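Side-chain contacts in ribose-phosphate pyrophosphokinase (Thermus thermophilus, PDB 7PN0), which catalyses, as a ribose-phosphate diphosphokinase, the transfer of diphosphate from ATP to ribose 5-phosphate to form phosphoribosyl pyrophosphate: residues Thr31-Asn36 and Val62-Met67; Val41-Ser46 and Asp74-Ala79; Thr156-Glu161 and Glu241-Ala246; Glu229-Leu234 and Ser262-Val267. One frame throughout, in Å; residues are numbered along the deposited sequence.

Contact 1 (Thr31-Asn36 and Val62-Met67). With ADP (adenosine-5'-diphosphate), chain I.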
# COMPACT_ATOMS: atom_id res chain seq x y z
N THR A 31 -6.21 -24.76 17.11
CA THR A 31 -7.35 -23.91 16.77
C THR A 31 -8.49 -24.28 17.72
O THR A 31 -8.79 -25.49 17.84
CB THR A 31 -7.69 -24.06 15.28
OG1 THR A 31 -6.57 -23.65 14.48
CG2 THR A 31 -8.96 -23.28 14.97
N LEU A 32 -9.00 -23.29 18.42
CA LEU A 32 -10.13 -23.37 19.40
C LEU A 32 -11.26 -22.57 18.78
O LEU A 32 -11.00 -21.54 18.13
CB LEU A 32 -9.74 -22.76 20.76
CG LEU A 32 -8.45 -23.27 21.45
CD1 LEU A 32 -8.29 -22.69 22.83
CD2 LEU A 32 -8.40 -24.79 21.53
N ARG A 33 -12.49 -22.93 19.13
CA ARG A 33 -13.68 -22.13 18.90
C ARG A 33 -14.25 -21.82 20.28
O ARG A 33 -14.59 -22.75 21.01
CB ARG A 33 -14.60 -22.92 17.95
CG ARG A 33 -15.96 -22.29 17.70
CD ARG A 33 -16.95 -23.31 17.13
NE ARG A 33 -16.32 -23.98 16.00
CZ ARG A 33 -16.51 -23.66 14.73
NH1 ARG A 33 -17.37 -22.71 14.39
NH2 ARG A 33 -15.84 -24.33 13.80
N PHE A 34 -14.33 -20.55 20.66
CA PHE A 34 -14.94 -20.13 21.96
C PHE A 34 -16.45 -20.35 21.86
O PHE A 34 -16.97 -20.65 20.75
CB PHE A 34 -14.57 -18.69 22.28
CG PHE A 34 -13.10 -18.41 22.40
CD1 PHE A 34 -12.33 -19.02 23.38
CD2 PHE A 34 -12.47 -17.52 21.53
CE1 PHE A 34 -10.98 -18.72 23.51
CE2 PHE A 34 -11.12 -17.26 21.63
CZ PHE A 34 -10.38 -17.84 22.64
N ALA A 35 -17.16 -20.25 22.98
CA ALA A 35 -18.62 -20.48 23.04
C ALA A 35 -19.32 -19.49 22.10
O ALA A 35 -20.40 -19.81 21.62
CB ALA A 35 -19.07 -20.34 24.48
N ASN A 36 -18.74 -18.30 21.89
CA ASN A 36 -19.31 -17.23 21.04
C ASN A 36 -19.00 -17.47 19.54
O ASN A 36 -19.23 -16.53 18.76
CB ASN A 36 -18.80 -15.88 21.50
CG ASN A 36 -17.30 -15.74 21.35
OD1 ASN A 36 -16.64 -16.63 20.83
ND2 ASN A 36 -16.79 -14.61 21.76
N VAL A 62 -16.75 -23.77 5.34
CA VAL A 62 -15.81 -23.03 4.46
C VAL A 62 -15.35 -21.72 5.13
O VAL A 62 -14.13 -21.46 5.15
CB VAL A 62 -16.41 -22.79 3.07
CG1 VAL A 62 -15.53 -21.91 2.22
CG2 VAL A 62 -16.66 -24.11 2.34
N GLN A 63 -16.24 -20.97 5.72
CA GLN A 63 -15.85 -19.63 6.22
C GLN A 63 -15.00 -19.79 7.47
O GLN A 63 -14.09 -18.99 7.68
CB GLN A 63 -17.09 -18.77 6.42
CG GLN A 63 -17.50 -18.01 5.16
CD GLN A 63 -17.90 -18.95 4.06
OE1 GLN A 63 -18.97 -19.56 4.08
NE2 GLN A 63 -17.05 -19.09 3.07
N ASP A 64 -15.26 -20.79 8.29
CA ASP A 64 -14.38 -21.07 9.44
C ASP A 64 -13.01 -21.47 8.91
O ASP A 64 -12.01 -21.06 9.50
CB ASP A 64 -14.92 -22.16 10.37
CG ASP A 64 -16.07 -21.79 11.29
OD1 ASP A 64 -16.27 -20.59 11.58
OD2 ASP A 64 -16.77 -22.75 11.74
N HIS A 65 -12.94 -22.23 7.81
CA HIS A 65 -11.62 -22.66 7.29
C HIS A 65 -10.89 -21.47 6.66
O HIS A 65 -9.67 -21.38 6.80
CB HIS A 65 -11.82 -23.81 6.32
CG HIS A 65 -12.23 -25.07 6.98
ND1 HIS A 65 -11.82 -25.41 8.26
CD2 HIS A 65 -12.93 -26.12 6.52
CE1 HIS A 65 -12.27 -26.63 8.56
NE2 HIS A 65 -13.01 -27.05 7.55
N LEU A 66 -11.61 -20.59 5.95
CA LEU A 66 -11.02 -19.34 5.39
C LEU A 66 -10.46 -18.50 6.54
O LEU A 66 -9.31 -18.09 6.46
CB LEU A 66 -12.10 -18.54 4.63
CG LEU A 66 -11.68 -17.13 4.20
CD1 LEU A 66 -10.37 -17.16 3.42
CD2 LEU A 66 -12.81 -16.44 3.41
N MET A 67 -11.25 -18.25 7.58
CA MET A 67 -10.80 -17.39 8.70
C MET A 67 -9.62 -18.06 9.42
O MET A 67 -8.66 -17.38 9.76
CB MET A 67 -11.94 -17.14 9.69
CG MET A 67 -11.54 -16.23 10.82
SD MET A 67 -10.95 -14.67 10.12
CE MET A 67 -10.93 -13.63 11.57
PB ADP I . -9.71 -9.15 27.71
O1B ADP I . -9.20 -9.16 26.25
O2B ADP I . -11.14 -9.65 27.84
O3B ADP I . -9.50 -7.83 28.40
PA ADP I . -9.69 -11.29 29.52
O1A ADP I . -8.70 -11.66 30.57
O2A ADP I . -11.04 -10.71 29.81
O3A ADP I . -8.92 -10.23 28.60
O5' ADP I . -9.91 -12.55 28.55
C5' ADP I . -9.00 -12.71 27.44
C4' ADP I . -9.02 -14.15 27.00
O4' ADP I . -10.28 -14.41 26.31
C3' ADP I . -7.93 -14.53 26.01
O3' ADP I . -6.71 -14.88 26.64
C2' ADP I . -8.57 -15.73 25.31
O2' ADP I . -8.44 -16.90 26.08
C1' ADP I . -10.03 -15.26 25.24
N9 ADP I . -10.39 -14.57 24.00
C8 ADP I . -9.59 -13.89 23.11
N7 ADP I . -10.24 -13.45 22.06
C5 ADP I . -11.55 -13.89 22.26
C6 ADP I . -12.72 -13.77 21.51
N6 ADP I . -12.75 -13.14 20.33
N1 ADP I . -13.84 -14.39 21.97
C2 ADP I . -13.79 -15.01 23.15
N3 ADP I . -12.75 -15.16 23.97
C4 ADP I . -11.64 -14.59 23.46
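Arg33 and Asp64 make the closest backbone approach here, their CA atoms 9.5 Å apart, so that between residues 31-36 of an antiparallel hairpin and 62-67 of helix 62-78 the gap is spanned by one side-chain pair, a long arginine and a short aspartate. With CG anti to the backbone N (chi1 174°) and a bend at chi3, the arginine extends toward the helix and meets the aspartate at about a right angle. Its guanidinium grips a single oxygen end-on: NH1 lies 2.7 Å and NH2 2.8 Å from Asp64 OD2, which sits in the guanidinium plane, while both nitrogens come from one face of the carboxylate. Arg33 NH1 also pairs with Asp37, so the positive group has a second mate. Beyond the strand the hairpin serves the nucleotide, consistent with the adenine-binding hairpin of this enzyme family; Ser96 and Asp100 of the second subunit hold the same ADP, making the pocket a shared one. ADP N3 lies 3.4 Å above the centre of the Phe34 ring. With an alanine here, the adenine would probably lose the cover on this face and be freer to shift. Asn36 fixes the base edge by a nearly straight bond, ND2 to ADP N1, 3.0 Å at 162°.

Contact 2 (Val41-Ser46 and Asp74-Ala79). With SO4 (sulfate ion), chain E.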
# COMPACT_ATOMS: atom_id res chain seq x y z
N VAL A 41 -6.21 -19.14 17.18
CA VAL A 41 -5.10 -20.00 16.68
C VAL A 41 -3.87 -19.75 17.55
O VAL A 41 -3.71 -18.62 18.07
CB VAL A 41 -4.81 -19.78 15.19
CG1 VAL A 41 -6.06 -20.02 14.34
CG2 VAL A 41 -4.20 -18.42 14.95
N ARG A 42 -3.01 -20.74 17.68
CA ARG A 42 -1.74 -20.59 18.43
C ARG A 42 -0.73 -21.62 17.93
O ARG A 42 -1.03 -22.79 17.92
CB ARG A 42 -2.03 -20.72 19.94
CG ARG A 42 -0.82 -20.39 20.82
CD ARG A 42 -1.05 -20.61 22.32
NE ARG A 42 -1.40 -22.00 22.61
CZ ARG A 42 -2.46 -22.44 23.30
NH1 ARG A 42 -2.64 -23.74 23.46
NH2 ARG A 42 -3.34 -21.61 23.83
N TYR A 43 0.48 -21.19 17.61
CA TYR A 43 1.62 -22.09 17.30
C TYR A 43 2.30 -22.43 18.62
O TYR A 43 2.64 -21.54 19.41
CB TYR A 43 2.60 -21.47 16.32
CG TYR A 43 2.02 -21.21 14.95
CD1 TYR A 43 1.88 -22.22 14.02
CD2 TYR A 43 1.58 -19.93 14.60
CE1 TYR A 43 1.36 -21.98 12.76
CE2 TYR A 43 1.07 -19.66 13.34
CZ TYR A 43 0.90 -20.71 12.44
OH TYR A 43 0.41 -20.49 11.18
N GLU A 44 2.42 -23.72 18.88
CA GLU A 44 2.87 -24.21 20.20
C GLU A 44 4.38 -24.02 20.34
O GLU A 44 4.84 -23.91 21.52
CB GLU A 44 2.47 -25.68 20.36
CG GLU A 44 0.95 -25.82 20.33
CD GLU A 44 0.17 -25.00 21.34
OE1 GLU A 44 0.78 -24.26 22.18
OE2 GLU A 44 -1.06 -25.13 21.34
N GLU A 45 5.10 -23.97 19.22
CA GLU A 45 6.57 -23.79 19.25
C GLU A 45 7.00 -22.68 18.29
O GLU A 45 6.21 -22.27 17.43
CB GLU A 45 7.29 -25.09 18.92
CG GLU A 45 7.04 -26.22 19.95
CD GLU A 45 7.53 -26.06 21.38
OE1 GLU A 45 7.00 -26.80 22.26
OE2 GLU A 45 8.42 -25.20 21.66
N SER A 46 8.24 -22.22 18.45
CA SER A 46 8.80 -21.11 17.62
C SER A 46 8.78 -21.54 16.15
O SER A 46 9.05 -22.68 15.88
CB SER A 46 10.17 -20.74 18.07
OG SER A 46 10.68 -19.76 17.23
N ASP A 74 -1.60 -14.77 9.45
CA ASP A 74 -1.38 -13.57 10.30
C ASP A 74 -0.44 -13.86 11.49
O ASP A 74 0.54 -13.11 11.74
CB ASP A 74 -2.70 -12.97 10.74
CG ASP A 74 -2.49 -11.75 11.59
OD1 ASP A 74 -1.91 -10.73 11.07
OD2 ASP A 74 -2.87 -11.84 12.75
N ALA A 75 -0.78 -14.90 12.24
CA ALA A 75 -0.08 -15.31 13.48
C ALA A 75 1.34 -15.74 13.10
O ALA A 75 2.28 -15.40 13.85
CB ALA A 75 -0.87 -16.41 14.14
N ALA A 76 1.52 -16.41 11.95
CA ALA A 76 2.86 -16.85 11.49
C ALA A 76 3.71 -15.63 11.22
O ALA A 76 4.89 -15.64 11.68
CB ALA A 76 2.79 -17.73 10.26
N LYS A 77 3.19 -14.61 10.53
CA LYS A 77 3.99 -13.37 10.28
C LYS A 77 4.27 -12.70 11.62
O LYS A 77 5.42 -12.23 11.82
CB LYS A 77 3.29 -12.48 9.25
CG LYS A 77 3.48 -12.97 7.83
CD LYS A 77 4.95 -12.92 7.46
CE LYS A 77 5.20 -13.07 5.99
NZ LYS A 77 4.66 -11.90 5.24
N GLY A 78 3.28 -12.66 12.51
CA GLY A 78 3.37 -12.02 13.84
C GLY A 78 4.40 -12.73 14.74
O GLY A 78 4.94 -12.08 15.68
N ALA A 79 4.63 -14.02 14.49
CA ALA A 79 5.60 -14.85 15.22
C ALA A 79 6.91 -14.89 14.44
O ALA A 79 7.69 -15.77 14.67
CB ALA A 79 5.02 -16.24 15.43
S SO4 E . 9.66 -17.16 19.51
O1 SO4 E . 10.52 -17.41 18.44
O2 SO4 E . 9.74 -18.24 20.47
O3 SO4 E . 10.03 -15.95 20.19
O4 SO4 E . 8.29 -17.09 19.04
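Tyr43 and Val41 reach helix 62-78 through their first torsions: the tyrosine CG stands anti to its carbonyl carbon (chi1 -64°), which sends the ring toward the helix, and Val41 (chi1 -57°) places CG2 between its backbone N and carbonyl carbon, facing Ala75. Two alanines receive them. Ala75 CB lies between the valine methyl and the tyrosine ring, 4.0 Å from Val41 CG2 and 3.9 Å from Tyr43 CE2, meeting the ring at its edge. One residue on, Ala76 also touches the tyrosine, with its backbone N 3.6 Å from Tyr43 CE2 and its CB 3.8 Å from Tyr43 OH. The small methyl groups let the ring lie close against the helix backbone. Its buried hydroxyl is satisfied by the carbonyl oxygen of Met72 in the same helix, so a polar bond is added to an otherwise apolar contact.

Arg42 points away from the helix and pairs on the other face of the strand with Glu44, its NE 3.2 Å from Glu44 OE1. Past the strand, Ser46 OG donates to O1 of a sulfate at 2.6 Å. Arg48, Arg103 of the second subunit and Ser302 and Ser304 of the third complete this anion site. The sulfate, probably from the crystallisation liquor, sits where three subunits meet, a position consistent with the allosteric phosphate site of related PRPP synthases.

Strand 41-43 runs at 39° to helix segment 74-78, the axes 9.0 Å apart. Tyr43 also meets Phe6 edge-to-face and touches Ile54, while Ala76 packs on Val52 and Val84, so hairpin and helix are joined over the N-terminal parallel sheet.

Contact 3 (Thr156-Glu161 and Glu241-Ala246)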
# COMPACT_ATOMS: atom_id res chain seq x y z
N THR A 156 -4.31 -47.19 -15.52
CA THR A 156 -4.24 -48.40 -14.66
C THR A 156 -5.59 -49.07 -14.47
O THR A 156 -5.59 -50.15 -13.84
CB THR A 156 -3.60 -48.12 -13.31
OG1 THR A 156 -4.49 -47.32 -12.55
CG2 THR A 156 -2.24 -47.50 -13.46
N ARG A 157 -6.70 -48.50 -14.95
CA ARG A 157 -8.06 -48.96 -14.56
C ARG A 157 -8.88 -49.44 -15.75
O ARG A 157 -9.84 -50.21 -15.50
CB ARG A 157 -8.86 -47.85 -13.87
CG ARG A 157 -8.72 -47.88 -12.36
CD ARG A 157 -9.69 -48.75 -11.55
NE ARG A 157 -10.44 -49.72 -12.32
CZ ARG A 157 -11.50 -50.38 -11.90
NH1 ARG A 157 -11.98 -50.20 -10.68
NH2 ARG A 157 -12.09 -51.23 -12.71
N VAL A 158 -8.66 -48.90 -16.95
CA VAL A 158 -9.62 -49.07 -18.06
C VAL A 158 -8.90 -49.71 -19.24
O VAL A 158 -7.67 -49.62 -19.37
CB VAL A 158 -10.34 -47.77 -18.46
CG1 VAL A 158 -11.06 -47.09 -17.29
CG2 VAL A 158 -9.41 -46.80 -19.16
N ASP A 159 -9.72 -50.31 -20.09
CA ASP A 159 -9.36 -50.91 -21.38
C ASP A 159 -9.06 -49.80 -22.38
O ASP A 159 -10.00 -49.33 -23.08
CB ASP A 159 -10.51 -51.81 -21.82
CG ASP A 159 -10.21 -52.55 -23.09
OD1 ASP A 159 -8.97 -52.61 -23.47
OD2 ASP A 159 -11.22 -53.04 -23.69
N LEU A 160 -7.80 -49.41 -22.50
CA LEU A 160 -7.43 -48.29 -23.39
C LEU A 160 -7.71 -48.65 -24.86
O LEU A 160 -7.96 -47.69 -25.63
CB LEU A 160 -5.96 -47.93 -23.15
CG LEU A 160 -5.67 -47.27 -21.80
CD1 LEU A 160 -4.20 -46.92 -21.70
CD2 LEU A 160 -6.53 -46.01 -21.59
N GLU A 161 -7.71 -49.94 -25.23
CA GLU A 161 -7.91 -50.39 -26.64
C GLU A 161 -9.30 -49.97 -27.12
O GLU A 161 -9.49 -49.91 -28.34
CB GLU A 161 -7.84 -51.92 -26.85
CG GLU A 161 -6.87 -52.68 -25.95
CD GLU A 161 -5.47 -52.10 -25.81
OE1 GLU A 161 -4.83 -52.34 -24.75
OE2 GLU A 161 -5.03 -51.40 -26.76
N GLU A 241 -19.97 -48.25 -20.98
CA GLU A 241 -19.75 -47.94 -19.56
C GLU A 241 -19.00 -46.60 -19.47
O GLU A 241 -18.39 -46.21 -20.49
CB GLU A 241 -18.88 -49.01 -18.91
CG GLU A 241 -17.48 -49.10 -19.53
CD GLU A 241 -16.71 -50.30 -19.05
OE1 GLU A 241 -17.27 -51.02 -18.21
OE2 GLU A 241 -15.56 -50.52 -19.52
N VAL A 242 -19.02 -45.99 -18.28
CA VAL A 242 -18.47 -44.62 -18.04
C VAL A 242 -17.64 -44.66 -16.75
O VAL A 242 -18.13 -45.16 -15.76
CB VAL A 242 -19.56 -43.53 -17.97
CG1 VAL A 242 -18.90 -42.16 -18.01
CG2 VAL A 242 -20.57 -43.63 -19.10
N TYR A 243 -16.40 -44.19 -16.84
CA TYR A 243 -15.49 -43.91 -15.70
C TYR A 243 -15.32 -42.41 -15.62
O TYR A 243 -15.14 -41.81 -16.68
CB TYR A 243 -14.13 -44.56 -15.89
CG TYR A 243 -14.16 -46.05 -15.68
CD1 TYR A 243 -14.66 -46.91 -16.65
CD2 TYR A 243 -13.69 -46.60 -14.50
CE1 TYR A 243 -14.72 -48.29 -16.43
CE2 TYR A 243 -13.69 -47.97 -14.29
CZ TYR A 243 -14.22 -48.81 -15.25
OH TYR A 243 -14.23 -50.15 -15.00
N ALA A 244 -15.41 -41.83 -14.43
CA ALA A 244 -15.33 -40.37 -14.25
C ALA A 244 -14.17 -40.07 -13.31
O ALA A 244 -13.94 -40.88 -12.39
CB ALA A 244 -16.58 -39.84 -13.67
N ALA A 245 -13.51 -38.94 -13.51
CA ALA A 245 -12.48 -38.46 -12.58
C ALA A 245 -12.55 -36.95 -12.49
O ALA A 245 -13.06 -36.30 -13.42
CB ALA A 245 -11.13 -38.96 -13.02
N ALA A 246 -12.06 -36.42 -11.39
CA ALA A 246 -11.94 -34.97 -11.17
C ALA A 246 -10.75 -34.74 -10.26
O ALA A 246 -10.34 -35.72 -9.56
CB ALA A 246 -13.21 -34.40 -10.55
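Val158 and Tyr243 form the tight half of this contact, Arg157 and the same tyrosine the looser half. Val158 CG1 sits over the middle of the tyrosine ring, 3.6 Å from the centroid and 12° off the normal, a CH-pi contact centred on the ring, with CG and CD1 nearest. The tyrosine CG is anti to its carbonyl carbon (chi1 -74°), directing the ring out of strand 241-246 toward the chain that leaves helix 147-157, with valine and tyrosine running antiparallel past one another.

On the more open side, Arg157 crosses the ring's outer end at about a right angle. Tyr243 CE2 lies 3.9 Å above one face of the guanidinium, offset from its centre, with the two planes turned 63° apart. Arg157 NH2 comes within 3.3 Å of Tyr243 OH, but the angle is too poor for a hydrogen bond. The charge is instead met by Glu266, which forms a salt bridge with NH1.

A serine in place of Tyr243 would probably leave the Val158 methyl without its aromatic platform and allow the guanidinium more freedom to turn about Glu266.

Tyr153 and Phe154 of helix 147-157 also pack on Tyr243. Helix and following loop thus cover one face of the mixed sheet, as in the three-layer alpha/beta architecture of PRTase-like domains.

Contact 4 (Glu229-Leu234 and Ser262-Val267)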
# COMPACT_ATOMS: atom_id res chain seq x y z
N GLU A 229 -25.60 -36.29 -15.54
CA GLU A 229 -26.19 -35.94 -16.85
C GLU A 229 -25.34 -36.56 -17.95
O GLU A 229 -25.89 -37.11 -18.91
CB GLU A 229 -26.20 -34.43 -17.09
CG GLU A 229 -27.31 -33.66 -16.42
CD GLU A 229 -27.47 -32.23 -16.95
OE1 GLU A 229 -26.99 -31.96 -18.07
OE2 GLU A 229 -28.04 -31.40 -16.24
N ALA A 230 -24.01 -36.40 -17.86
CA ALA A 230 -23.09 -36.88 -18.90
C ALA A 230 -23.20 -38.41 -18.98
O ALA A 230 -23.26 -38.95 -20.10
CB ALA A 230 -21.69 -36.42 -18.60
N VAL A 231 -23.19 -39.08 -17.83
CA VAL A 231 -23.22 -40.57 -17.79
C VAL A 231 -24.54 -41.03 -18.41
O VAL A 231 -24.50 -41.98 -19.22
CB VAL A 231 -23.04 -41.12 -16.36
CG1 VAL A 231 -23.25 -42.63 -16.32
CG2 VAL A 231 -21.67 -40.77 -15.81
N GLU A 232 -25.67 -40.42 -18.02
CA GLU A 232 -27.01 -40.80 -18.54
C GLU A 232 -27.02 -40.60 -20.06
O GLU A 232 -27.43 -41.53 -20.78
CB GLU A 232 -28.13 -39.99 -17.89
CG GLU A 232 -28.52 -40.45 -16.49
CD GLU A 232 -29.83 -39.84 -16.02
OE1 GLU A 232 -30.48 -39.12 -16.82
OE2 GLU A 232 -30.20 -40.07 -14.87
N ALA A 233 -26.56 -39.44 -20.54
CA ALA A 233 -26.47 -39.12 -21.99
C ALA A 233 -25.65 -40.19 -22.70
O ALA A 233 -26.04 -40.59 -23.81
CB ALA A 233 -25.86 -37.76 -22.22
N LEU A 234 -24.53 -40.60 -22.11
CA LEU A 234 -23.54 -41.51 -22.74
C LEU A 234 -24.13 -42.93 -22.80
O LEU A 234 -23.93 -43.61 -23.83
CB LEU A 234 -22.23 -41.49 -21.94
CG LEU A 234 -21.24 -40.41 -22.37
CD1 LEU A 234 -20.16 -40.19 -21.30
CD2 LEU A 234 -20.60 -40.77 -23.71
N SER A 262 -26.44 -43.68 -10.31
CA SER A 262 -25.89 -43.60 -11.69
C SER A 262 -25.27 -44.93 -12.08
O SER A 262 -24.71 -45.64 -11.25
CB SER A 262 -24.86 -42.48 -11.78
OG SER A 262 -24.19 -42.46 -13.04
N PRO A 263 -25.33 -45.31 -13.37
CA PRO A 263 -24.59 -46.48 -13.85
C PRO A 263 -23.08 -46.26 -13.93
O PRO A 263 -22.37 -47.13 -14.39
CB PRO A 263 -25.16 -46.72 -15.26
CG PRO A 263 -25.74 -45.40 -15.68
CD PRO A 263 -26.18 -44.72 -14.40
N VAL A 264 -22.59 -45.09 -13.54
CA VAL A 264 -21.12 -44.81 -13.61
C VAL A 264 -20.36 -45.93 -12.89
O VAL A 264 -20.74 -46.29 -11.77
CB VAL A 264 -20.77 -43.42 -13.05
CG1 VAL A 264 -21.03 -43.31 -11.56
CG2 VAL A 264 -19.36 -43.01 -13.41
N LYS A 265 -19.31 -46.46 -13.49
CA LYS A 265 -18.59 -47.61 -12.91
C LYS A 265 -17.84 -47.17 -11.67
O LYS A 265 -17.73 -47.95 -10.71
CB LYS A 265 -17.57 -48.20 -13.89
CG LYS A 265 -18.21 -49.12 -14.92
CD LYS A 265 -18.94 -50.28 -14.27
CE LYS A 265 -19.40 -51.32 -15.27
NZ LYS A 265 -19.81 -52.55 -14.56
N GLU A 266 -17.18 -46.02 -11.78
CA GLU A 266 -16.28 -45.58 -10.71
C GLU A 266 -16.09 -44.08 -10.85
O GLU A 266 -16.13 -43.58 -12.00
CB GLU A 266 -14.96 -46.32 -10.83
CG GLU A 266 -14.08 -46.18 -9.63
CD GLU A 266 -12.98 -47.23 -9.64
OE1 GLU A 266 -11.90 -46.94 -10.12
OE2 GLU A 266 -13.24 -48.35 -9.19
N VAL A 267 -15.82 -43.44 -9.72
CA VAL A 267 -15.56 -41.98 -9.68
C VAL A 267 -14.30 -41.79 -8.84
O VAL A 267 -14.32 -42.18 -7.65
CB VAL A 267 -16.76 -41.22 -9.11
CG1 VAL A 267 -16.50 -39.71 -9.11
CG2 VAL A 267 -18.03 -41.56 -9.90
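Val231 meets three consecutive residues, Ser262 to Val264, and spreads its two methyl groups between them. CG1, anti to the backbone N (chi1 173°), takes the side of the serine and proline: it lies 3.4 Å from Ser262 OG and 3.8 Å from Pro263 CG, touching the proline ring at its outer carbon. CG2 is turned to the valine, 3.9 Å from Val264 CB and 4.0 Å from Val264 CG2. The two valines cross at about a right angle, and CG2 of Val231 meets CB and one methyl of Val264.

The serine hydroxyl is turned toward a second partner of its own segment. Val264 N donates to Ser262 OG, 3.1 Å at 158°, closing an ST turn just where the chain leaves helix 255-261. This bond ties the serine oxygen to the backbone of the residue that follows the proline, and Val231 CG1 packs against the closed turn, 3.8 Å from Val264 N. The bond gives Val264 N an acceptor inside an apolar contact, whose proline side is exposed.

The helix residue belongs to a beta-alpha-beta crossover: helix 225-236 links the parallel neighbours 213-218 and 241-246, and the turn lies in the next crossover, leading from helix 255-261 into strand 266-270. Val231 touches Ile216 and Val242 on the sheet, Leu234 reaches Ala214 and Val242 further along, and Ala233 packs against Val200 of strand 200-206.

Overall arrangement
Contacts 1 and 2 hold the same two elements, the 29-43 hairpin and helix 62-78, at different points along the helix, and touch through Thr31 and Val41. Contact 1 is a surface salt bridge beside a nucleotide pocket shared with the second subunit; contact 2 is a buried apolar packing of an aromatic ring on alanines. Contacts 3 and 4, centred about 12 Å apart, lie in the other domain and share a mixed sheet through neighbouring strands 241-246 and 266-270: one, partly buried, joins a buried ring to a methyl and an arginine; the other is buried and aliphatic around a turn. Centres of contacts 2 and 4 are about 46 Å apart.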